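Local coordinates for protein type II toxin-antitoxin system RelE/ParE family toxin (Pyrococcus horikoshii, PDB 1WMI) that is a RelE/ParE-family toxin of a type II toxin-antitoxin system, in which, as in RelE relatives, it probably blocks translation by promoting messenger RNA cleavage, at residues 3-8 and 32-37; 9-14 and 77-82; 24-29 and 59-64. One frame throughout, in Å; residues are numbered along the deposited sequence.

Contact 1 of 3, residues 3-8 and 32-37; sequences YRVKIH and ILEYEP
Tyr3, just before strand 4-8, and Val5 within it pack on residues 33-37, where helix 20-33 gives way to a turn, in a mostly buried contact joined by one backbone hydrogen bond. Tyr3 N donates to Glu34 O at 2.8 Å, with an angle of 155° at the hydrogen. The Tyr3 side chain leaves the backbone with CG anti to its carbonyl carbon (chi1 -64°). This turns the ring toward Glu34 O and Pro37. Pro37 CB lies over one ring face, offset toward the rim, while its CD comes within 3.4 Å of Tyr3 CE2. Tyr35 O lies in the ring plane, at the edge. Tyr3 OH is hydrogen-bonded to a polar side chain of the chain of another protein. Val5 points CG2 at the turn, where it meets Glu34 CG at 3.4 Å, crossing the glutamate chain at about a right angle. The same methyl reaches Leu33 CB at 4.1 Å. Beyond CG the Glu34 chain is extended. A water accepts from Val5 N at 2.8 Å and donates to Glu34 OE1 at 3.1 Å. Residues 3-5 are therefore tied to Glu34 by one direct and one water-mediated polar link, with apolar packing beside them.

Contact 2 of 3, residues 9-14 and 77-82; sequences KQVVKA and IKILKL
Val11 of helix 9-15 faces strand 76-83 where the short axes of 9-14 and 77-82 pass 7.6 Å apart, with their N-to-C directions at 54°. The nearest CA atoms are those of Val11 and Lys81, 5.7 Å apart. Val11 carries most of the contact and divides its two methyls between different targets. CG1, anti to the backbone N (chi1 165°), meets apolar side chains. It lies 4.0 Å from Ile79 CG2 and 4.2 Å from Leu82 CD2, and the valine crosses each of these side chains at about a right angle. CG2 instead rests against the strand backbone. It is 3.3 Å from Leu80 O and 3.6 Å from Lys81 CA. The backbone is irregular here: Leu80 and Lys81 both face Ile67 of the adjacent strand 65-71, which makes a classic beta bulge. Val11 therefore packs on the bulge itself. Leu82 points toward the helix; Ile79 starts toward it, but its longer branch leads away and only CG2 touches Val11. The helix follows directly on strand 4-8, the parallel neighbour of strand 76-83, and His8 caps its first turn through a hydrogen bond from Gln10 N to His8 ND1. One turn further on, Ala14 adds a smaller contact. Its CB touches Leu82 CD1 at 3.9 Å, so the two methyls of Leu82 are shared between Ala14 and Val11. Leu82 also packs against Val66 of strand 65-71. Leu80 points away from the helix and packs on an aromatic side chain of the chain of another protein.

Contact 3 of 3, residues 24-29 and 59-64; sequences RRFLEF and ARLGDY
Helix 20-33 packs here against the end of strand 54-60 and the turn that leads into strand 65-71, part of the helix-on-sheet core of this RelE/ParE fold. Leu61 is the central side chain, and its two methyls go to different phenylalanines. CD1 stands over the middle of the Phe29 ring in a CH-pi contact, 4.1 Å from the ring centroid and 10° off its normal. CD2 lies 3.9 Å from Phe26 CA, and 4.2 Å from Phe26 CD2. Phe29, whose CG is anti to the backbone N (chi1 -179°), sends its ring toward the strand. There its CZ comes close to Ala59 CB, at 3.2 Å. Phe43 meets the Phe29 ring edge-to-face. Tyr64 reaches back to the helix and crosses Phe26 at about a right angle. Its OH is 3.6 Å from Phe26 CB and lies at the edge of the Phe26 ring, near the ring plane. The same hydroxyl makes a weak hydrogen bond with His22 O. Within the turn, Leu61 N donates to Tyr64 O at 3.0 Å. Arg25 lays its CD 3.1 Å from Leu61 O; beyond CD the chain bends (chi3 -51°), and the guanidinium makes no hydrogen bond to that oxygen. Asp63 is held by a salt bridge to Arg85 and a hydrogen bond with His22. Between the two segments the contact is thus mainly apolar and aromatic, while the polar bonds, one of them weak, lie within the turn or run to His22 and Arg85.

Overall arrangement
The three contacts lie 12 to 13 Å apart, centre to centre, around one mixed five-stranded sheet. Contact 3 uses the middle of helix 20-33; contact 1 uses its last residues and the turn after it, and contact 2 adds the preceding helix 9-15. Strands 4-8 and 76-83 are parallel neighbours, which joins contact 1 to contact 2 through backbone bonds such as Lys6 N to Ile77 O. Ile7 and Ile79 both pack on Phe26, linking these contacts to contact 3. Along the chain, the segments of contact 1 alternate with those of each of the others, while contact 3 falls between the segments of contact 2. N-terminal helices and C-terminal strands thus close into one compact unit, and strand 4-8 extends the sheet onto another protein's chain.

Contact 1 of 3, residues 3-8 and 32-37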
loop_
_atom_site.group_PDB
_atom_site.type_symbol
_atom_site.label_atom_id
_atom_site.label_comp_id
_atom_site.label_asym_id
_atom_site.label_seq_id
_atom_site.Cartn_x
_atom_site.Cartn_y
_atom_site.Cartn_z
ATOM N N TYR A 3 -17.569 -4.019 -14.864
ATOM C CA TYR A 3 -16.981 -5.328 -14.578
ATOM C C TYR A 3 -17.919 -6.222 -13.774
ATOM O O TYR A 3 -18.645 -5.755 -12.906
ATOM C CB TYR A 3 -15.677 -5.161 -13.785
ATOM C CG TYR A 3 -14.568 -4.444 -14.522
ATOM C CD1 TYR A 3 -13.639 -5.148 -15.290
ATOM C CD2 TYR A 3 -14.469 -3.060 -14.478
ATOM C CE1 TYR A 3 -12.635 -4.483 -15.994
ATOM C CE2 TYR A 3 -13.478 -2.389 -15.174
ATOM C CZ TYR A 3 -12.567 -3.105 -15.932
ATOM O OH TYR A 3 -11.594 -2.422 -16.613
ATOM N N ARG A 4 -17.889 -7.516 -14.060
ATOM C CA ARG A 4 -18.717 -8.463 -13.335
ATOM C C ARG A 4 -17.861 -8.961 -12.167
ATOM O O ARG A 4 -16.728 -9.417 -12.369
ATOM C CB ARG A 4 -19.111 -9.616 -14.255
ATOM C CG ARG A 4 -20.359 -10.364 -13.828
ATOM C CD ARG A 4 -21.017 -11.029 -15.039
ATOM N NE ARG A 4 -22.306 -11.651 -14.733
ATOM C CZ ARG A 4 -22.450 -12.825 -14.127
ATOM N NH1 ARG A 4 -23.667 -13.306 -13.892
ATOM N NH2 ARG A 4 -21.381 -13.523 -13.763
ATOM N N VAL A 5 -18.390 -8.843 -10.949
ATOM C CA VAL A 5 -17.663 -9.265 -9.759
ATOM C C VAL A 5 -18.182 -10.582 -9.204
ATOM O O VAL A 5 -19.388 -10.753 -8.990
ATOM C CB VAL A 5 -17.755 -8.200 -8.634
ATOM C CG1 VAL A 5 -16.928 -8.632 -7.436
ATOM C CG2 VAL A 5 -17.268 -6.858 -9.148
ATOM N N LYS A 6 -17.260 -11.509 -8.967
ATOM C CA LYS A 6 -17.611 -12.816 -8.423
ATOM C C LYS A 6 -16.848 -13.071 -7.124
ATOM O O LYS A 6 -15.732 -12.582 -6.922
ATOM C CB LYS A 6 -17.309 -13.923 -9.444
ATOM C CG LYS A 6 -18.185 -13.866 -10.693
ATOM C CD LYS A 6 -17.640 -14.754 -11.812
ATOM C CE LYS A 6 -17.758 -16.249 -11.506
ATOM N NZ LYS A 6 -19.078 -16.842 -11.887
ATOM N N ILE A 7 -17.469 -13.837 -6.242
ATOM C CA ILE A 7 -16.875 -14.150 -4.959
ATOM C C ILE A 7 -16.774 -15.655 -4.812
ATOM O O ILE A 7 -17.706 -16.384 -5.152
ATOM C CB ILE A 7 -17.735 -13.586 -3.817
ATOM C CG1 ILE A 7 -18.076 -12.124 -4.115
ATOM C CG2 ILE A 7 -16.987 -13.693 -2.505
ATOM C CD1 ILE A 7 -18.874 -11.454 -3.043
ATOM N N HIS A 8 -15.630 -16.121 -4.318
ATOM C CA HIS A 8 -15.438 -17.546 -4.129
ATOM C C HIS A 8 -16.281 -17.967 -2.936
ATOM O O HIS A 8 -16.418 -17.219 -1.968
ATOM C CB HIS A 8 -13.964 -17.873 -3.890
ATOM C CG HIS A 8 -13.681 -19.344 -3.849
ATOM N ND1 HIS A 8 -14.183 -20.164 -2.866
ATOM C CD2 HIS A 8 -12.983 -20.141 -4.690
ATOM C CE1 HIS A 8 -13.807 -21.411 -3.104
ATOM N NE2 HIS A 8 -13.080 -21.422 -4.204
ATOM N N ILE A 32 -17.623 -0.414 -5.992
ATOM C CA ILE A 32 -16.571 0.353 -6.643
ATOM C C ILE A 32 -15.805 -0.497 -7.655
ATOM O O ILE A 32 -15.456 -0.032 -8.743
ATOM C CB ILE A 32 -15.602 0.941 -5.596
ATOM C CG1 ILE A 32 -16.337 2.013 -4.784
ATOM C CG2 ILE A 32 -14.374 1.506 -6.283
ATOM C CD1 ILE A 32 -15.579 2.562 -3.614
ATOM N N LEU A 33 -15.556 -1.747 -7.301
ATOM C CA LEU A 33 -14.838 -2.676 -8.172
ATOM C C LEU A 33 -15.494 -2.819 -9.556
ATOM O O LEU A 33 -14.806 -2.992 -10.573
ATOM C CB LEU A 33 -14.762 -4.042 -7.480
ATOM C CG LEU A 33 -13.400 -4.571 -7.017
ATOM C CD1 LEU A 33 -12.534 -3.449 -6.460
ATOM C CD2 LEU A 33 -13.634 -5.662 -5.988
ATOM N N GLU A 34 -16.823 -2.742 -9.595
ATOM C CA GLU A 34 -17.547 -2.869 -10.854
ATOM C C GLU A 34 -17.265 -1.727 -11.829
ATOM O O GLU A 34 -17.461 -1.875 -13.031
ATOM C CB GLU A 34 -19.050 -2.988 -10.587
ATOM C CG GLU A 34 -19.408 -4.306 -9.911
ATOM C CD GLU A 34 -20.849 -4.370 -9.447
ATOM O OE1 GLU A 34 -21.238 -5.405 -8.869
ATOM O OE2 GLU A 34 -21.594 -3.393 -9.652
ATOM N N TYR A 35 -16.804 -0.593 -11.314
ATOM C CA TYR A 35 -16.466 0.537 -12.169
ATOM C C TYR A 35 -14.959 0.690 -12.310
ATOM O O TYR A 35 -14.450 0.948 -13.401
ATOM C CB TYR A 35 -17.034 1.837 -11.599
ATOM C CG TYR A 35 -18.525 1.968 -11.729
ATOM C CD1 TYR A 35 -19.138 1.964 -12.975
ATOM C CD2 TYR A 35 -19.325 2.137 -10.602
ATOM C CE1 TYR A 35 -20.519 2.135 -13.099
ATOM C CE2 TYR A 35 -20.697 2.306 -10.711
ATOM C CZ TYR A 35 -21.289 2.307 -11.962
ATOM O OH TYR A 35 -22.650 2.487 -12.067
ATOM N N GLU A 36 -14.260 0.536 -11.189
ATOM C CA GLU A 36 -12.814 0.688 -11.126
ATOM C C GLU A 36 -12.181 -0.592 -10.588
ATOM O O GLU A 36 -12.302 -0.900 -9.410
ATOM C CB GLU A 36 -12.482 1.862 -10.200
ATOM C CG GLU A 36 -11.024 2.273 -10.204
ATOM C CD GLU A 36 -10.667 3.073 -11.440
ATOM O OE1 GLU A 36 -9.465 3.160 -11.773
ATOM O OE2 GLU A 36 -11.599 3.626 -12.076
ATOM N N PRO A 37 -11.499 -1.358 -11.447
ATOM C CA PRO A 37 -10.851 -2.613 -11.043
ATOM C C PRO A 37 -9.702 -2.464 -10.036
ATOM O O PRO A 37 -9.450 -3.361 -9.228
ATOM C CB PRO A 37 -10.392 -3.196 -12.375
ATOM C CG PRO A 37 -10.087 -1.965 -13.174
ATOM C CD PRO A 37 -11.295 -1.107 -12.882
HETATM O O HOH W 1 -21.063 -7.974 -10.574
#

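Contact 2 of 3, residues 9-14 and 77-82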
loop_
_atom_site.group_PDB
_atom_site.type_symbol
_atom_site.label_atom_id
_atom_site.label_comp_id
_atom_site.label_asym_id
_atom_site.label_seq_id
_atom_site.Cartn_x
_atom_site.Cartn_y
_atom_site.Cartn_z
ATOM N N LYS A 9 -16.846 -19.165 -3.028
ATOM C CA LYS A 9 -17.710 -19.733 -1.997
ATOM C C LYS A 9 -17.173 -19.599 -0.578
ATOM O O LYS A 9 -17.902 -19.181 0.324
ATOM C CB LYS A 9 -17.961 -21.213 -2.290
ATOM C CG LYS A 9 -19.403 -21.668 -2.120
ATOM C CD LYS A 9 -20.294 -21.188 -3.259
ATOM C CE LYS A 9 -21.434 -22.181 -3.493
ATOM N NZ LYS A 9 -22.415 -21.721 -4.514
ATOM N N GLN A 10 -15.906 -19.956 -0.379
ATOM C CA GLN A 10 -15.305 -19.884 0.946
ATOM C C GLN A 10 -15.206 -18.458 1.481
ATOM O O GLN A 10 -15.210 -18.251 2.690
ATOM C CB GLN A 10 -13.916 -20.535 0.947
ATOM C CG GLN A 10 -13.880 -21.998 0.493
ATOM C CD GLN A 10 -14.923 -22.884 1.177
ATOM O OE1 GLN A 10 -15.138 -22.799 2.386
ATOM N NE2 GLN A 10 -15.562 -23.753 0.397
ATOM N N VAL A 11 -15.098 -17.477 0.585
ATOM C CA VAL A 11 -15.034 -16.076 0.999
ATOM C C VAL A 11 -16.405 -15.681 1.530
ATOM O O VAL A 11 -16.520 -15.067 2.591
ATOM C CB VAL A 11 -14.671 -15.132 -0.184
ATOM C CG1 VAL A 11 -14.975 -13.673 0.191
ATOM C CG2 VAL A 11 -13.190 -15.283 -0.535
ATOM N N VAL A 12 -17.446 -16.035 0.786
ATOM C CA VAL A 12 -18.809 -15.720 1.206
ATOM C C VAL A 12 -19.031 -16.223 2.636
ATOM O O VAL A 12 -19.619 -15.533 3.465
ATOM C CB VAL A 12 -19.863 -16.376 0.259
ATOM C CG1 VAL A 12 -21.278 -16.201 0.822
ATOM C CG2 VAL A 12 -19.778 -15.744 -1.131
ATOM N N LYS A 13 -18.539 -17.422 2.926
ATOM C CA LYS A 13 -18.700 -18.003 4.252
ATOM C C LYS A 13 -17.947 -17.197 5.305
ATOM O O LYS A 13 -18.491 -16.891 6.362
ATOM C CB LYS A 13 -18.201 -19.453 4.261
ATOM C CG LYS A 13 -18.404 -20.178 5.590
ATOM C CD LYS A 13 -17.723 -21.542 5.591
ATOM C CE LYS A 13 -18.091 -22.334 6.837
ATOM N NZ LYS A 13 -17.811 -21.555 8.078
ATOM N N ALA A 14 -16.698 -16.850 5.006
ATOM C CA ALA A 14 -15.866 -16.082 5.935
ATOM C C ALA A 14 -16.452 -14.699 6.214
ATOM O O ALA A 14 -16.263 -14.129 7.294
ATOM C CB ALA A 14 -14.449 -15.947 5.372
ATOM N N ILE A 77 -13.873 -9.806 -12.298
ATOM C CA ILE A 77 -13.100 -9.594 -11.083
ATOM C C ILE A 77 -13.519 -10.686 -10.112
ATOM O O ILE A 77 -14.707 -10.880 -9.854
ATOM C CB ILE A 77 -13.394 -8.212 -10.460
ATOM C CG1 ILE A 77 -12.949 -7.110 -11.429
ATOM C CG2 ILE A 77 -12.678 -8.074 -9.119
ATOM C CD1 ILE A 77 -13.051 -5.716 -10.861
ATOM N N LYS A 78 -12.552 -11.417 -9.580
ATOM C CA LYS A 78 -12.891 -12.489 -8.664
ATOM C C LYS A 78 -12.253 -12.233 -7.330
ATOM O O LYS A 78 -11.063 -11.940 -7.258
ATOM C CB LYS A 78 -12.407 -13.841 -9.199
ATOM C CG LYS A 78 -12.982 -14.238 -10.549
ATOM C CD LYS A 78 -12.486 -15.614 -10.973
ATOM C CE LYS A 78 -12.885 -15.929 -12.396
ATOM N NZ LYS A 78 -12.435 -17.292 -12.779
ATOM N N ILE A 79 -13.064 -12.319 -6.279
ATOM C CA ILE A 79 -12.577 -12.140 -4.924
ATOM C C ILE A 79 -12.075 -13.530 -4.547
ATOM O O ILE A 79 -12.866 -14.444 -4.336
ATOM C CB ILE A 79 -13.716 -11.720 -3.962
ATOM C CG1 ILE A 79 -14.432 -10.473 -4.502
ATOM C CG2 ILE A 79 -13.158 -11.486 -2.557
ATOM C CD1 ILE A 79 -13.565 -9.244 -4.626
ATOM N N LEU A 80 -10.760 -13.690 -4.494
ATOM C CA LEU A 80 -10.162 -14.977 -4.168
ATOM C C LEU A 80 -10.176 -15.352 -2.688
ATOM O O LEU A 80 -10.641 -16.436 -2.335
ATOM C CB LEU A 80 -8.732 -15.042 -4.711
ATOM C CG LEU A 80 -8.601 -15.127 -6.239
ATOM C CD1 LEU A 80 -9.604 -16.137 -6.796
ATOM C CD2 LEU A 80 -8.859 -13.781 -6.850
ATOM N N LYS A 81 -9.662 -14.483 -1.821
ATOM C CA LYS A 81 -9.649 -14.795 -0.394
ATOM C C LYS A 81 -9.443 -13.590 0.514
ATOM O O LYS A 81 -9.146 -12.488 0.054
ATOM C CB LYS A 81 -8.570 -15.837 -0.083
ATOM C CG LYS A 81 -7.155 -15.303 -0.192
ATOM C CD LYS A 81 -6.145 -16.287 0.359
ATOM C CE LYS A 81 -6.339 -16.517 1.850
ATOM N NZ LYS A 81 -5.275 -17.422 2.389
ATOM N N LEU A 82 -9.611 -13.823 1.815
ATOM C CA LEU A 82 -9.455 -12.783 2.825
ATOM C C LEU A 82 -8.239 -13.092 3.671
ATOM O O LEU A 82 -7.809 -14.243 3.748
ATOM C CB LEU A 82 -10.680 -12.732 3.733
ATOM C CG LEU A 82 -12.046 -12.629 3.059
ATOM C CD1 LEU A 82 -13.129 -12.543 4.125
ATOM C CD2 LEU A 82 -12.077 -11.406 2.155
#

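Contact 3 of 3, residues 24-29 and 59-64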
loop_
_atom_site.group_PDB
_atom_site.type_symbol
_atom_site.label_atom_id
_atom_site.label_comp_id
_atom_site.label_asym_id
_atom_site.label_seq_id
_atom_site.Cartn_x
_atom_site.Cartn_y
_atom_site.Cartn_z
ATOM N N ARG A 24 -20.614 -4.068 5.337
ATOM C CA ARG A 24 -21.075 -2.921 4.563
ATOM C C ARG A 24 -19.935 -2.376 3.698
ATOM O O ARG A 24 -20.130 -2.031 2.529
ATOM C CB ARG A 24 -21.580 -1.849 5.531
ATOM C CG ARG A 24 -22.381 -0.723 4.910
ATOM C CD ARG A 24 -22.945 0.159 6.010
ATOM N NE ARG A 24 -23.961 -0.525 6.807
ATOM C CZ ARG A 24 -23.953 -0.603 8.135
ATOM N NH1 ARG A 24 -24.930 -1.241 8.767
ATOM N NH2 ARG A 24 -22.962 -0.059 8.834
ATOM N N ARG A 25 -18.743 -2.330 4.280
ATOM C CA ARG A 25 -17.545 -1.832 3.606
ATOM C C ARG A 25 -17.187 -2.742 2.430
ATOM O O ARG A 25 -16.738 -2.282 1.370
ATOM C CB ARG A 25 -16.380 -1.783 4.608
ATOM C CG ARG A 25 -15.347 -0.683 4.354
ATOM C CD ARG A 25 -14.207 -0.781 5.364
ATOM N NE ARG A 25 -14.704 -0.856 6.738
ATOM C CZ ARG A 25 -15.037 0.195 7.481
ATOM N NH1 ARG A 25 -15.489 0.023 8.720
ATOM N NH2 ARG A 25 -14.900 1.417 6.995
ATOM N N PHE A 26 -17.393 -4.040 2.623
ATOM C CA PHE A 26 -17.098 -5.004 1.577
ATOM C C PHE A 26 -18.011 -4.760 0.384
ATOM O O PHE A 26 -17.564 -4.799 -0.763
ATOM C CB PHE A 26 -17.275 -6.435 2.097
ATOM C CG PHE A 26 -17.027 -7.484 1.055
ATOM C CD1 PHE A 26 -18.058 -7.932 0.236
ATOM C CD2 PHE A 26 -15.754 -7.997 0.863
ATOM C CE1 PHE A 26 -17.811 -8.883 -0.765
ATOM C CE2 PHE A 26 -15.503 -8.939 -0.129
ATOM C CZ PHE A 26 -16.531 -9.382 -0.942
ATOM N N LEU A 27 -19.287 -4.509 0.661
ATOM C CA LEU A 27 -20.248 -4.247 -0.397
ATOM C C LEU A 27 -19.877 -2.969 -1.153
ATOM O O LEU A 27 -20.088 -2.889 -2.362
ATOM C CB LEU A 27 -21.663 -4.127 0.175
ATOM C CG LEU A 27 -22.305 -5.375 0.798
ATOM C CD1 LEU A 27 -23.752 -5.076 1.141
ATOM C CD2 LEU A 27 -22.248 -6.543 -0.176
ATOM N N GLU A 28 -19.328 -1.974 -0.451
ATOM C CA GLU A 28 -18.940 -0.741 -1.133
ATOM C C GLU A 28 -17.757 -1.052 -2.031
ATOM O O GLU A 28 -17.656 -0.540 -3.147
ATOM C CB GLU A 28 -18.545 0.370 -0.156
ATOM C CG GLU A 28 -18.210 1.660 -0.905
ATOM C CD GLU A 28 -17.484 2.692 -0.071
ATOM O OE1 GLU A 28 -16.365 2.403 0.412
ATOM O OE2 GLU A 28 -18.032 3.799 0.090
ATOM N N PHE A 29 -16.860 -1.899 -1.533
ATOM C CA PHE A 29 -15.687 -2.308 -2.289
ATOM C C PHE A 29 -16.180 -3.006 -3.554
ATOM O O PHE A 29 -15.654 -2.776 -4.632
ATOM C CB PHE A 29 -14.823 -3.246 -1.444
ATOM C CG PHE A 29 -13.573 -3.719 -2.127
ATOM C CD1 PHE A 29 -12.674 -2.810 -2.679
ATOM C CD2 PHE A 29 -13.264 -5.076 -2.167
ATOM C CE1 PHE A 29 -11.486 -3.241 -3.253
ATOM C CE2 PHE A 29 -12.078 -5.517 -2.739
ATOM C CZ PHE A 29 -11.188 -4.598 -3.282
ATOM N N ALA A 59 -6.245 -5.802 -1.678
ATOM C CA ALA A 59 -6.906 -4.589 -1.236
ATOM C C ALA A 59 -7.001 -4.613 0.276
ATOM O O ALA A 59 -7.161 -5.673 0.885
ATOM C CB ALA A 59 -8.293 -4.488 -1.842
ATOM N N ARG A 60 -6.894 -3.436 0.876
ATOM C CA ARG A 60 -6.977 -3.311 2.318
ATOM C C ARG A 60 -8.304 -2.631 2.676
ATOM O O ARG A 60 -8.587 -1.507 2.242
ATOM C CB ARG A 60 -5.772 -2.510 2.838
ATOM C CG ARG A 60 -5.617 -2.511 4.352
ATOM C CD ARG A 60 -4.318 -1.844 4.787
ATOM N NE ARG A 60 -3.141 -2.650 4.464
ATOM C CZ ARG A 60 -2.861 -3.830 5.015
ATOM N NH1 ARG A 60 -1.763 -4.486 4.659
ATOM N NH2 ARG A 60 -3.673 -4.359 5.926
ATOM N N LEU A 61 -9.134 -3.331 3.444
ATOM C CA LEU A 61 -10.415 -2.775 3.847
ATOM C C LEU A 61 -10.396 -2.334 5.305
ATOM O O LEU A 61 -11.429 -1.990 5.874
ATOM C CB LEU A 61 -11.533 -3.796 3.611
ATOM C CG LEU A 61 -12.115 -3.850 2.190
ATOM C CD1 LEU A 61 -11.044 -4.250 1.184
ATOM C CD2 LEU A 61 -13.266 -4.831 2.159
ATOM N N GLY A 62 -9.211 -2.333 5.904
ATOM C CA GLY A 62 -9.089 -1.934 7.296
ATOM C C GLY A 62 -8.641 -3.086 8.176
ATOM O O GLY A 62 -7.460 -3.443 8.191
ATOM N N ASP A 63 -9.586 -3.682 8.895
ATOM C CA ASP A 63 -9.282 -4.794 9.787
ATOM C C ASP A 63 -8.863 -6.066 9.058
ATOM O O ASP A 63 -8.420 -7.032 9.685
ATOM C CB ASP A 63 -10.477 -5.098 10.692
ATOM C CG ASP A 63 -10.860 -3.918 11.567
ATOM O OD1 ASP A 63 -11.851 -4.018 12.318
ATOM O OD2 ASP A 63 -10.175 -2.884 11.503
ATOM N N TYR A 64 -8.997 -6.071 7.737
ATOM C CA TYR A 64 -8.621 -7.244 6.963
ATOM C C TYR A 64 -8.233 -6.880 5.537
ATOM O O TYR A 64 -8.394 -5.738 5.112
ATOM C CB TYR A 64 -9.763 -8.268 6.966
ATOM C CG TYR A 64 -11.027 -7.798 6.286
ATOM C CD1 TYR A 64 -11.308 -8.155 4.964
ATOM C CD2 TYR A 64 -11.947 -6.989 6.962
ATOM C CE1 TYR A 64 -12.477 -7.716 4.328
ATOM C CE2 TYR A 64 -13.114 -6.544 6.335
ATOM C CZ TYR A 64 -13.372 -6.911 5.020
ATOM O OH TYR A 64 -14.516 -6.456 4.398
#